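Local coordinates for protein endo-beta-1,2-glucanase (PDB 6IMV) that hydrolyses internal linkages of beta-1,2-glucans as a fungal glycoside hydrolase (endo-beta-1,2-glucanase), with sophorose bound in this complex, at residues E250-T255 against T306-E311; L169-Y174 against T255-F260; G42-N47 against A429-D434. All blocks are in the same frame, centred on the assembly; numbering follows the deposited sequence.

Along the chain, 42-47 and 429-434 of interaction 3 enclose the other two contacts, whose segments alternate: 169-174, 250-255, 255-260 and 306-311. Interactions 1 and 2 have centres about 9 Å apart, share T255 and both use helix 252-261; W171 NE1 of helix 163-182 lies 3.0 Å from L253 O, a probable hydrogen bond between them. The centre of interaction 3, at the passage of strand 427-432 into helix 433-443, is about 23 Å from that of interaction 1 and about 26 Å from that of interaction 2. W307, whose CB meets E250, packs its CZ3 3.7 Å from D434 OD2, so this residue touches both sugar-contacting segments.

Interaction 1: residues E250-T255 against T306-E311; sequences EGELFT and TWKVLE. With GLC (alpha-D-glucopyranose), chain D.
K308 reaches from the 306-311 turn across L253 to a carboxylate of E252. Its CB lies 3.8 Å from L253 CD2. CG sits between the backbone N and the carbonyl carbon (chi1 70°), and from there the extended chain runs toward helix 252-261: CD passes 3.7 Å from E252 OE1, CE stays alongside that oxygen, and NZ closes a salt bridge to E252 OE1 at 2.7 Å. The ammonium comes from above the carboxylate, 53° out of its plane. NZ is also bonded to P248 O and Y472 OH, while E252 OE1 takes Y314 OH and OE2 pairs with K276, a buried network of charges and hydroxyls. In what is probably the (alpha/alpha)6 barrel of this glycoside hydrolase family, helix 252-261 meets the loop preceding helix 318-337 beside a bound sugar. L253 CD1 rests 3.6 Å from E311 CD, and E311 OE2 takes a weak bond from W307 NE1 at the indole edge. E250 packs its CG against W307 CB at 3.6 Å; beyond it the carboxylate binds glucose twice, OE1 to O4 at 2.6 Å and OE2 to O3 at 2.5 Å. D247 and H304 hold the same sugar.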
loop_
_atom_site.group_PDB
_atom_site.type_symbol
_atom_site.label_atom_id
_atom_site.label_comp_id
_atom_site.label_asym_id
_atom_site.label_seq_id
_atom_site.Cartn_x
_atom_site.Cartn_y
_atom_site.Cartn_z
ATOM N N GLU A 250 -3.666 0.513 8.788
ATOM C CA GLU A 250 -2.480 1.177 8.217
ATOM C C GLU A 250 -2.054 2.366 9.077
ATOM O O GLU A 250 -0.877 2.729 9.087
ATOM C CB GLU A 250 -2.718 1.668 6.786
ATOM C CG GLU A 250 -3.484 0.699 5.910
ATOM C CD GLU A 250 -4.955 1.046 5.836
ATOM O OE1 GLU A 250 -5.710 0.586 6.723
ATOM O OE2 GLU A 250 -5.321 1.846 4.935
ATOM N N GLY A 251 -3.011 2.952 9.804
ATOM C CA GLY A 251 -2.767 4.088 10.668
ATOM C C GLY A 251 -1.802 3.782 11.802
ATOM O O GLY A 251 -1.233 4.698 12.402
ATOM N N GLU A 252 -1.587 2.498 12.094
ATOM C CA GLU A 252 -0.687 2.108 13.178
ATOM C C GLU A 252 0.751 2.562 12.891
ATOM O O GLU A 252 1.528 2.806 13.828
ATOM C CB GLU A 252 -0.755 0.606 13.433
ATOM C CG GLU A 252 -0.099 0.204 14.739
ATOM C CD GLU A 252 -0.451 -1.212 15.142
ATOM O OE1 GLU A 252 0.293 -2.135 14.744
ATOM O OE2 GLU A 252 -1.497 -1.390 15.801
ATOM N N LEU A 253 1.107 2.684 11.613
ATOM C CA LEU A 253 2.441 3.169 11.228
ATOM C C LEU A 253 2.675 4.565 11.820
ATOM O O LEU A 253 3.766 4.855 12.326
ATOM C CB LEU A 253 2.575 3.176 9.703
ATOM C CG LEU A 253 2.661 1.801 9.041
ATOM C CD1 LEU A 253 2.875 1.948 7.543
ATOM C CD2 LEU A 253 3.768 0.959 9.662
ATOM N N PHE A 254 1.638 5.409 11.789
ATOM C CA PHE A 254 1.770 6.758 12.293
ATOM C C PHE A 254 1.903 6.752 13.819
ATOM O O PHE A 254 2.667 7.556 14.366
ATOM C CB PHE A 254 0.612 7.660 11.864
ATOM C CG PHE A 254 0.956 9.104 12.104
ATOM C CD1 PHE A 254 1.821 9.763 11.252
ATOM C CD2 PHE A 254 0.527 9.758 13.246
ATOM C CE1 PHE A 254 2.196 11.076 11.496
ATOM C CE2 PHE A 254 0.899 11.073 13.482
ATOM C CZ PHE A 254 1.730 11.723 12.611
ATOM N N THR A 255 1.170 5.862 14.496
ATOM C CA THR A 255 1.309 5.684 15.941
ATOM C C THR A 255 2.788 5.514 16.315
ATOM O O THR A 255 3.272 6.177 17.234
ATOM C CB THR A 255 0.510 4.485 16.463
ATOM O OG1 THR A 255 -0.848 4.636 16.057
ATOM C CG2 THR A 255 0.565 4.353 17.967
ATOM N N THR A 306 -3.775 -4.472 5.791
ATOM C CA THR A 306 -2.598 -5.221 6.240
ATOM C C THR A 306 -1.288 -4.519 5.828
ATOM O O THR A 306 -0.207 -5.000 6.140
ATOM C CB THR A 306 -2.697 -6.657 5.703
ATOM O OG1 THR A 306 -3.858 -7.248 6.292
ATOM C CG2 THR A 306 -1.490 -7.514 6.003
ATOM N N TRP A 307 -1.405 -3.352 5.181
ATOM C CA TRP A 307 -0.313 -2.534 4.618
ATOM C C TRP A 307 0.894 -2.401 5.560
ATOM O O TRP A 307 2.029 -2.375 5.088
ATOM C CB TRP A 307 -0.882 -1.155 4.284
ATOM C CG TRP A 307 -0.099 -0.251 3.384
ATOM C CD1 TRP A 307 1.137 0.288 3.594
ATOM C CD2 TRP A 307 -0.602 0.358 2.176
ATOM N NE1 TRP A 307 1.456 1.149 2.576
ATOM C CE2 TRP A 307 0.403 1.230 1.700
ATOM C CE3 TRP A 307 -1.804 0.258 1.463
ATOM C CZ2 TRP A 307 0.249 1.974 0.530
ATOM C CZ3 TRP A 307 -1.959 1.000 0.311
ATOM C CH2 TRP A 307 -0.944 1.846 -0.147
ATOM N N LYS A 308 0.653 -2.255 6.868
ATOM C CA LYS A 308 1.712 -1.930 7.831
ATOM C C LYS A 308 2.837 -2.972 7.806
ATOM O O LYS A 308 3.984 -2.629 8.062
ATOM C CB LYS A 308 1.152 -1.784 9.248
ATOM C CG LYS A 308 0.679 -3.075 9.902
ATOM C CD LYS A 308 -0.154 -2.851 11.143
ATOM C CE LYS A 308 -0.437 -4.131 11.899
ATOM N NZ LYS A 308 -1.119 -3.869 13.189
ATOM N N VAL A 309 2.513 -4.235 7.497
ATOM C CA VAL A 309 3.491 -5.327 7.591
ATOM C C VAL A 309 4.535 -5.204 6.469
ATOM O O VAL A 309 5.599 -5.799 6.577
ATOM C CB VAL A 309 2.820 -6.715 7.590
ATOM C CG1 VAL A 309 1.731 -6.803 8.641
ATOM C CG2 VAL A 309 2.290 -7.101 6.218
ATOM N N LEU A 310 4.229 -4.418 5.425
ATOM C CA LEU A 310 5.176 -4.118 4.339
ATOM C C LEU A 310 6.284 -3.173 4.819
ATOM O O LEU A 310 7.328 -3.081 4.169
ATOM C CB LEU A 310 4.456 -3.457 3.159
ATOM C CG LEU A 310 3.501 -4.321 2.337
ATOM C CD1 LEU A 310 2.656 -3.438 1.432
ATOM C CD2 LEU A 310 4.254 -5.354 1.512
ATOM N N GLU A 311 6.031 -2.418 5.892
ATOM C CA GLU A 311 6.864 -1.252 6.222
ATOM C C GLU A 311 7.605 -1.419 7.559
ATOM O O GLU A 311 8.586 -0.755 7.771
ATOM C CB GLU A 311 6.005 0.011 6.238
ATOM C CG GLU A 311 5.278 0.249 4.923
ATOM C CD GLU A 311 4.955 1.701 4.627
ATOM O OE1 GLU A 311 5.762 2.602 5.018
ATOM O OE2 GLU A 311 3.897 1.936 4.030
HETATM C C1 GLC D . -10.236 4.795 6.822
HETATM C C2 GLC D . -8.946 4.732 6.034
HETATM C C3 GLC D . -8.639 3.306 5.616
HETATM C C4 GLC D . -8.540 2.427 6.851
HETATM C C5 GLC D . -9.848 2.528 7.637
HETATM C C6 GLC D . -9.756 1.783 8.967
HETATM O O1 GLC D . -11.288 4.453 5.895
HETATM O O2 GLC D . -9.118 5.531 4.854
HETATM O O3 GLC D . -7.414 3.224 4.889
HETATM O O4 GLC D . -8.235 1.081 6.465
HETATM O O5 GLC D . -10.163 3.897 7.921
HETATM O O6 GLC D . -8.738 2.348 9.798
#

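Interaction 2: residues L169-Y174 against T255-F260; sequences LLWAVY and TWWLQF
W257 and W171 form a T-shaped pair: the edge of the W257 six-membered ring points at a face of the W171 indole, with six-ring centroids 5.2 Å apart and planes at 87°. The closest approach is W257 CE3 to W171 CE2 at 3.7 Å. A CH-pi contact covers a face of the same W257 indole, where L170 CD1 stands 3.5 Å from the centroid of the five-membered ring, almost on its normal, and CD2 follows over CZ2 at 3.8 Å. W257 can serve both partners because its CG lies anti to the backbone N (chi1 -159°), which swings the indole off its own helix and across toward helix 163-182. The two short helical segments meet at 67° with axes 10.9 Å apart, a spacing filled by these large rings in the largely buried helix-to-helix core of what is probably an (alpha/alpha)6 barrel; W198, M199 and T202 of helix 186-210 pack against L170, Y174 and W257. An alanine in place of W257 is likely to open a gap between the helices, leaving the L170 methyls without the ring they lie on and the W171 face without its edge partner. Purely apolar touches complete the interface. W171 CZ2 meets W256 CB at 3.9 Å, and F260 CD2 comes to the W171 edge, 4.0 Å from CH2. Y174 CD1 lies 4.3 Å from W257 CZ3. Polar ends look elsewhere: W171 NE1 bonds to L253 O, Y174 OH binds E458, W256 NE1 bonds to Y314 OH, and W257 NE1 has a weak bond to T202.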
loop_
_atom_site.group_PDB
_atom_site.type_symbol
_atom_site.label_atom_id
_atom_site.label_comp_id
_atom_site.label_asym_id
_atom_site.label_seq_id
_atom_site.Cartn_x
_atom_site.Cartn_y
_atom_site.Cartn_z
ATOM N N LEU A 169 4.239 6.899 4.198
ATOM C CA LEU A 169 5.345 7.543 3.500
ATOM C C LEU A 169 6.603 7.579 4.378
ATOM O O LEU A 169 7.714 7.343 3.891
ATOM C CB LEU A 169 4.925 8.956 3.087
ATOM C CG LEU A 169 6.008 9.816 2.429
ATOM C CD1 LEU A 169 6.650 9.116 1.243
ATOM C CD2 LEU A 169 5.428 11.152 2.005
ATOM N N LEU A 170 6.439 7.897 5.663
ATOM C CA LEU A 170 7.582 8.164 6.528
ATOM C C LEU A 170 8.450 6.911 6.701
ATOM O O LEU A 170 9.684 6.997 6.601
ATOM C CB LEU A 170 7.088 8.719 7.864
ATOM C CG LEU A 170 6.627 10.169 7.791
ATOM C CD1 LEU A 170 5.802 10.543 9.012
ATOM C CD2 LEU A 170 7.824 11.096 7.630
ATOM N N TRP A 171 7.827 5.749 6.916
ATOM C CA TRP A 171 8.598 4.501 7.077
ATOM C C TRP A 171 9.173 4.062 5.723
ATOM O O TRP A 171 10.212 3.410 5.682
ATOM C CB TRP A 171 7.770 3.408 7.765
ATOM C CG TRP A 171 7.520 3.709 9.211
ATOM C CD1 TRP A 171 6.346 4.133 9.765
ATOM C CD2 TRP A 171 8.476 3.657 10.290
ATOM N NE1 TRP A 171 6.505 4.336 11.107
ATOM C CE2 TRP A 171 7.798 4.050 11.460
ATOM C CE3 TRP A 171 9.829 3.316 10.381
ATOM C CZ2 TRP A 171 8.421 4.108 12.703
ATOM C CZ3 TRP A 171 10.457 3.384 11.607
ATOM C CH2 TRP A 171 9.756 3.762 12.754
ATOM N N ALA A 172 8.520 4.435 4.614
ATOM C CA ALA A 172 9.068 4.130 3.287
ATOM C C ALA A 172 10.366 4.927 3.070
ATOM O O ALA A 172 11.365 4.391 2.592
ATOM C CB ALA A 172 8.049 4.403 2.209
ATOM N N VAL A 173 10.343 6.206 3.450
ATOM C CA VAL A 173 11.510 7.091 3.339
ATOM C C VAL A 173 12.625 6.592 4.268
ATOM O O VAL A 173 13.791 6.616 3.900
ATOM C CB VAL A 173 11.134 8.562 3.599
ATOM C CG1 VAL A 173 12.363 9.443 3.807
ATOM C CG2 VAL A 173 10.273 9.117 2.473
ATOM N N TYR A 174 12.243 6.151 5.468
ATOM C CA TYR A 174 13.149 5.555 6.461
ATOM C C TYR A 174 13.909 4.385 5.813
ATOM O O TYR A 174 15.149 4.323 5.882
ATOM C CB TYR A 174 12.318 5.149 7.681
ATOM C CG TYR A 174 13.053 4.776 8.944
ATOM C CD1 TYR A 174 13.316 5.724 9.923
ATOM C CD2 TYR A 174 13.381 3.458 9.219
ATOM C CE1 TYR A 174 13.925 5.380 11.120
ATOM C CE2 TYR A 174 13.992 3.096 10.412
ATOM C CZ TYR A 174 14.273 4.062 11.364
ATOM O OH TYR A 174 14.870 3.708 12.541
ATOM N N THR A 255 1.170 5.862 14.496
ATOM C CA THR A 255 1.309 5.684 15.941
ATOM C C THR A 255 2.788 5.514 16.315
ATOM O O THR A 255 3.272 6.177 17.234
ATOM C CB THR A 255 0.510 4.485 16.463
ATOM O OG1 THR A 255 -0.848 4.636 16.057
ATOM C CG2 THR A 255 0.565 4.353 17.967
ATOM N N TRP A 256 3.488 4.623 15.604
ATOM C CA TRP A 256 4.900 4.341 15.862
ATOM C C TRP A 256 5.755 5.593 15.654
ATOM O O TRP A 256 6.753 5.789 16.374
ATOM C CB TRP A 256 5.414 3.200 14.985
ATOM C CG TRP A 256 4.904 1.843 15.364
ATOM C CD1 TRP A 256 4.143 1.015 14.593
ATOM C CD2 TRP A 256 5.158 1.134 16.593
ATOM N NE1 TRP A 256 3.902 -0.156 15.258
ATOM C CE2 TRP A 256 4.516 -0.118 16.482
ATOM C CE3 TRP A 256 5.873 1.422 17.762
ATOM C CZ2 TRP A 256 4.553 -1.066 17.501
ATOM C CZ3 TRP A 256 5.912 0.485 18.775
ATOM C CH2 TRP A 256 5.262 -0.743 18.639
ATOM N N TRP A 257 5.404 6.393 14.640
ATOM C CA TRP A 257 6.125 7.618 14.354
ATOM C C TRP A 257 6.084 8.551 15.573
ATOM O O TRP A 257 7.134 9.065 16.001
ATOM C CB TRP A 257 5.594 8.307 13.094
ATOM C CG TRP A 257 6.601 9.253 12.523
ATOM C CD1 TRP A 257 6.599 10.614 12.588
ATOM C CD2 TRP A 257 7.821 8.884 11.857
ATOM N NE1 TRP A 257 7.714 11.120 11.973
ATOM C CE2 TRP A 257 8.482 10.081 11.513
ATOM C CE3 TRP A 257 8.397 7.661 11.497
ATOM C CZ2 TRP A 257 9.697 10.082 10.825
ATOM C CZ3 TRP A 257 9.598 7.661 10.822
ATOM C CH2 TRP A 257 10.238 8.859 10.495
ATOM N N LEU A 258 4.882 8.747 16.134
ATOM C CA LEU A 258 4.694 9.566 17.324
ATOM C C LEU A 258 5.475 8.977 18.500
ATOM O O LEU A 258 6.164 9.709 19.206
ATOM C CB LEU A 258 3.204 9.670 17.665
ATOM C CG LEU A 258 2.407 10.694 16.858
ATOM C CD1 LEU A 258 0.921 10.553 17.137
ATOM C CD2 LEU A 258 2.880 12.109 17.170
ATOM N N GLN A 259 5.354 7.660 18.712
ATOM C CA GLN A 259 5.979 7.030 19.872
ATOM C C GLN A 259 7.500 7.223 19.831
ATOM O O GLN A 259 8.089 7.643 20.815
ATOM C CB GLN A 259 5.667 5.539 19.959
ATOM C CG GLN A 259 6.572 4.817 20.949
ATOM C CD GLN A 259 6.053 3.457 21.342
ATOM O OE1 GLN A 259 4.942 3.076 21.001
ATOM N NE2 GLN A 259 6.860 2.724 22.092
ATOM N N PHE A 260 8.133 6.867 18.716
ATOM C CA PHE A 260 9.576 6.863 18.651
ATOM C C PHE A 260 10.152 8.278 18.524
ATOM O O PHE A 260 11.218 8.519 19.057
ATOM C CB PHE A 260 10.073 5.980 17.508
ATOM C CG PHE A 260 9.803 4.514 17.717
ATOM C CD1 PHE A 260 10.150 3.891 18.906
ATOM C CD2 PHE A 260 9.216 3.754 16.717
ATOM C CE1 PHE A 260 9.912 2.536 19.087
ATOM C CE2 PHE A 260 8.969 2.402 16.905
ATOM C CZ PHE A 260 9.321 1.791 18.089
#

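Interaction 3: residues G42-N47 against A429-D434; sequences GKFHQN and ALLTWD. With BGC (beta-D-glucopyranose), chain I.
T432, whose carbonyl carbon touches F44 CZ at 3.8 Å, has its OG1 gripped by two groups, E418 OE1 and the backbone N of S435. The second bond is an N-cap: with OG1 between the backbone N and the carbonyl carbon (chi1 65°), the hydroxyl reaches the first turn of helix 433-443. F44 enters from the 42-47 loop with CG anti to its backbone N (chi1 179°), which carries the ring out to the strand end. There CE1 lies 3.6 Å from L431 CB, and CE2 stands over a face of W433, 3.8 Å from CD2. The pair is edge-to-face, F44 supplying the edge, with its ring plane turned 66° from the indole. Strand 427-432 runs between strands 57-64 and 415-421 of an antiparallel sheet, and this loop packs where the strand gives way to the helix. H45, centre of an inverse gamma turn, turns the edge of its ring to W433, CD2 lying 4.3 Å from CH2; its NE2 bonds to Y90 OH, whereas W433 NE1 is taken by S50 O. Within the loop Q46 NE2 bonds to K43 O at 2.8 Å. On the sugar side, T432 CG2 is 3.9 Å from glucose O4 and D434 OD1 is 3.6 Å from O6, and that OD1 is salt-bridged to K82. This glucose is also hydrogen-bonded to D60 OD2 and N348 ND2.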
loop_
_atom_site.group_PDB
_atom_site.type_symbol
_atom_site.label_atom_id
_atom_site.label_comp_id
_atom_site.label_asym_id
_atom_site.label_seq_id
_atom_site.Cartn_x
_atom_site.Cartn_y
_atom_site.Cartn_z
ATOM N N GLY A 42 6.270 -3.019 -14.470
ATOM C CA GLY A 42 7.241 -1.964 -14.689
ATOM C C GLY A 42 6.847 -0.964 -15.767
ATOM O O GLY A 42 7.275 0.183 -15.724
ATOM N N LYS A 43 6.028 -1.382 -16.738
ATOM C CA LYS A 43 5.562 -0.490 -17.807
ATOM C C LYS A 43 4.629 0.590 -17.253
ATOM O O LYS A 43 4.429 1.620 -17.906
ATOM C CB LYS A 43 4.880 -1.274 -18.933
ATOM C CG LYS A 43 5.785 -2.257 -19.661
ATOM C CD LYS A 43 7.122 -1.666 -20.039
ATOM C CE LYS A 43 7.924 -2.550 -20.973
ATOM N NZ LYS A 43 9.352 -2.152 -20.965
ATOM N N PHE A 44 4.068 0.355 -16.063
ATOM C CA PHE A 44 3.280 1.371 -15.359
ATOM C C PHE A 44 4.164 2.580 -15.028
ATOM O O PHE A 44 3.678 3.724 -14.982
ATOM C CB PHE A 44 2.650 0.778 -14.099
ATOM C CG PHE A 44 1.832 1.729 -13.260
ATOM C CD1 PHE A 44 0.772 2.437 -13.809
ATOM C CD2 PHE A 44 2.079 1.868 -11.904
ATOM C CE1 PHE A 44 -0.004 3.281 -13.028
ATOM C CE2 PHE A 44 1.303 2.714 -11.123
ATOM C CZ PHE A 44 0.264 3.418 -11.686
ATOM N N HIS A 45 5.461 2.318 -14.806
ATOM C CA HIS A 45 6.414 3.343 -14.383
ATOM C C HIS A 45 6.866 4.162 -15.596
ATOM O O HIS A 45 7.937 3.908 -16.151
ATOM C CB HIS A 45 7.609 2.713 -13.656
ATOM C CG HIS A 45 8.476 3.726 -12.991
ATOM N ND1 HIS A 45 9.529 4.334 -13.642
ATOM C CD2 HIS A 45 8.433 4.263 -11.754
ATOM C CE1 HIS A 45 10.111 5.187 -12.826
ATOM N NE2 HIS A 45 9.462 5.157 -11.657
ATOM N N GLN A 46 6.035 5.130 -15.984
ATOM C CA GLN A 46 6.300 6.039 -17.096
ATOM C C GLN A 46 5.667 7.399 -16.782
ATOM O O GLN A 46 4.647 7.480 -16.088
ATOM C CB GLN A 46 5.684 5.535 -18.406
ATOM C CG GLN A 46 6.222 4.200 -18.887
ATOM C CD GLN A 46 5.710 3.858 -20.268
ATOM O OE1 GLN A 46 5.988 4.577 -21.226
ATOM N NE2 GLN A 46 4.983 2.751 -20.388
ATOM N N ASN A 47 6.276 8.458 -17.323
ATOM C CA ASN A 47 5.744 9.805 -17.270
ATOM C C ASN A 47 4.324 9.813 -17.849
ATOM O O ASN A 47 4.052 9.136 -18.841
ATOM C CB ASN A 47 6.633 10.794 -18.027
ATOM C CG ASN A 47 6.139 12.213 -17.886
ATOM O OD1 ASN A 47 5.974 12.695 -16.773
ATOM N ND2 ASN A 47 5.856 12.874 -18.998
ATOM N N ALA A 429 -11.310 0.104 -16.170
ATOM C CA ALA A 429 -10.266 0.307 -17.177
ATOM C C ALA A 429 -9.340 1.417 -16.678
ATOM O O ALA A 429 -9.399 2.573 -17.121
ATOM C CB ALA A 429 -10.902 0.622 -18.510
ATOM N N LEU A 430 -8.525 1.051 -15.686
ATOM C CA LEU A 430 -7.817 1.990 -14.868
ATOM C C LEU A 430 -6.539 1.328 -14.342
ATOM O O LEU A 430 -6.483 0.099 -14.198
ATOM C CB LEU A 430 -8.762 2.396 -13.731
ATOM C CG LEU A 430 -8.238 3.451 -12.755
ATOM C CD1 LEU A 430 -8.196 4.814 -13.416
ATOM C CD2 LEU A 430 -9.088 3.496 -11.496
ATOM N N LEU A 431 -5.519 2.157 -14.091
ATOM C CA LEU A 431 -4.301 1.764 -13.395
ATOM C C LEU A 431 -4.128 2.668 -12.170
ATOM O O LEU A 431 -4.248 3.875 -12.307
ATOM C CB LEU A 431 -3.095 1.938 -14.325
ATOM C CG LEU A 431 -3.260 1.467 -15.767
ATOM C CD1 LEU A 431 -2.105 1.985 -16.611
ATOM C CD2 LEU A 431 -3.363 -0.051 -15.851
ATOM N N THR A 432 -3.815 2.092 -11.002
ATOM C CA THR A 432 -3.408 2.876 -9.840
ATOM C C THR A 432 -2.230 2.195 -9.141
ATOM O O THR A 432 -2.049 0.984 -9.266
ATOM C CB THR A 432 -4.562 3.078 -8.844
ATOM O OG1 THR A 432 -4.925 1.811 -8.297
ATOM C CG2 THR A 432 -5.782 3.728 -9.468
ATOM N N TRP A 433 -1.446 2.990 -8.398
ATOM C CA TRP A 433 -0.369 2.463 -7.550
ATOM C C TRP A 433 -0.942 1.430 -6.582
ATOM O O TRP A 433 -0.364 0.345 -6.419
ATOM C CB TRP A 433 0.355 3.572 -6.775
ATOM C CG TRP A 433 1.202 4.448 -7.638
ATOM C CD1 TRP A 433 0.789 5.542 -8.334
ATOM C CD2 TRP A 433 2.605 4.295 -7.920
ATOM N NE1 TRP A 433 1.836 6.092 -9.016
ATOM C CE2 TRP A 433 2.966 5.350 -8.786
ATOM C CE3 TRP A 433 3.588 3.383 -7.523
ATOM C CZ2 TRP A 433 4.265 5.506 -9.270
ATOM C CZ3 TRP A 433 4.870 3.538 -8.004
ATOM C CH2 TRP A 433 5.199 4.577 -8.872
ATOM N N ASP A 434 -2.064 1.795 -5.941
ATOM C CA ASP A 434 -2.703 0.973 -4.905
ATOM C C ASP A 434 -3.034 -0.431 -5.444
ATOM O O ASP A 434 -2.814 -1.420 -4.738
ATOM C CB ASP A 434 -3.943 1.674 -4.331
ATOM C CG ASP A 434 -3.644 2.744 -3.287
ATOM O OD1 ASP A 434 -2.928 3.694 -3.604
ATOM O OD2 ASP A 434 -4.171 2.641 -2.160
HETATM C C2 BGC I . -9.845 7.791 -4.413
HETATM C C3 BGC I . -9.569 7.308 -5.848
HETATM C C4 BGC I . -8.236 6.540 -5.956
HETATM C C5 BGC I . -8.141 5.496 -4.834
HETATM C C6 BGC I . -6.811 4.737 -4.825
HETATM C C1 BGC I . -9.659 6.652 -3.420
HETATM O O1 BGC I . -9.864 7.041 -2.059
HETATM O O2 BGC I . -11.189 8.230 -4.330
HETATM O O3 BGC I . -9.565 8.409 -6.758
HETATM O O4 BGC I . -8.090 5.911 -7.246
HETATM O O5 BGC I . -8.340 6.126 -3.562
HETATM O O6 BGC I . -5.757 5.651 -4.531
#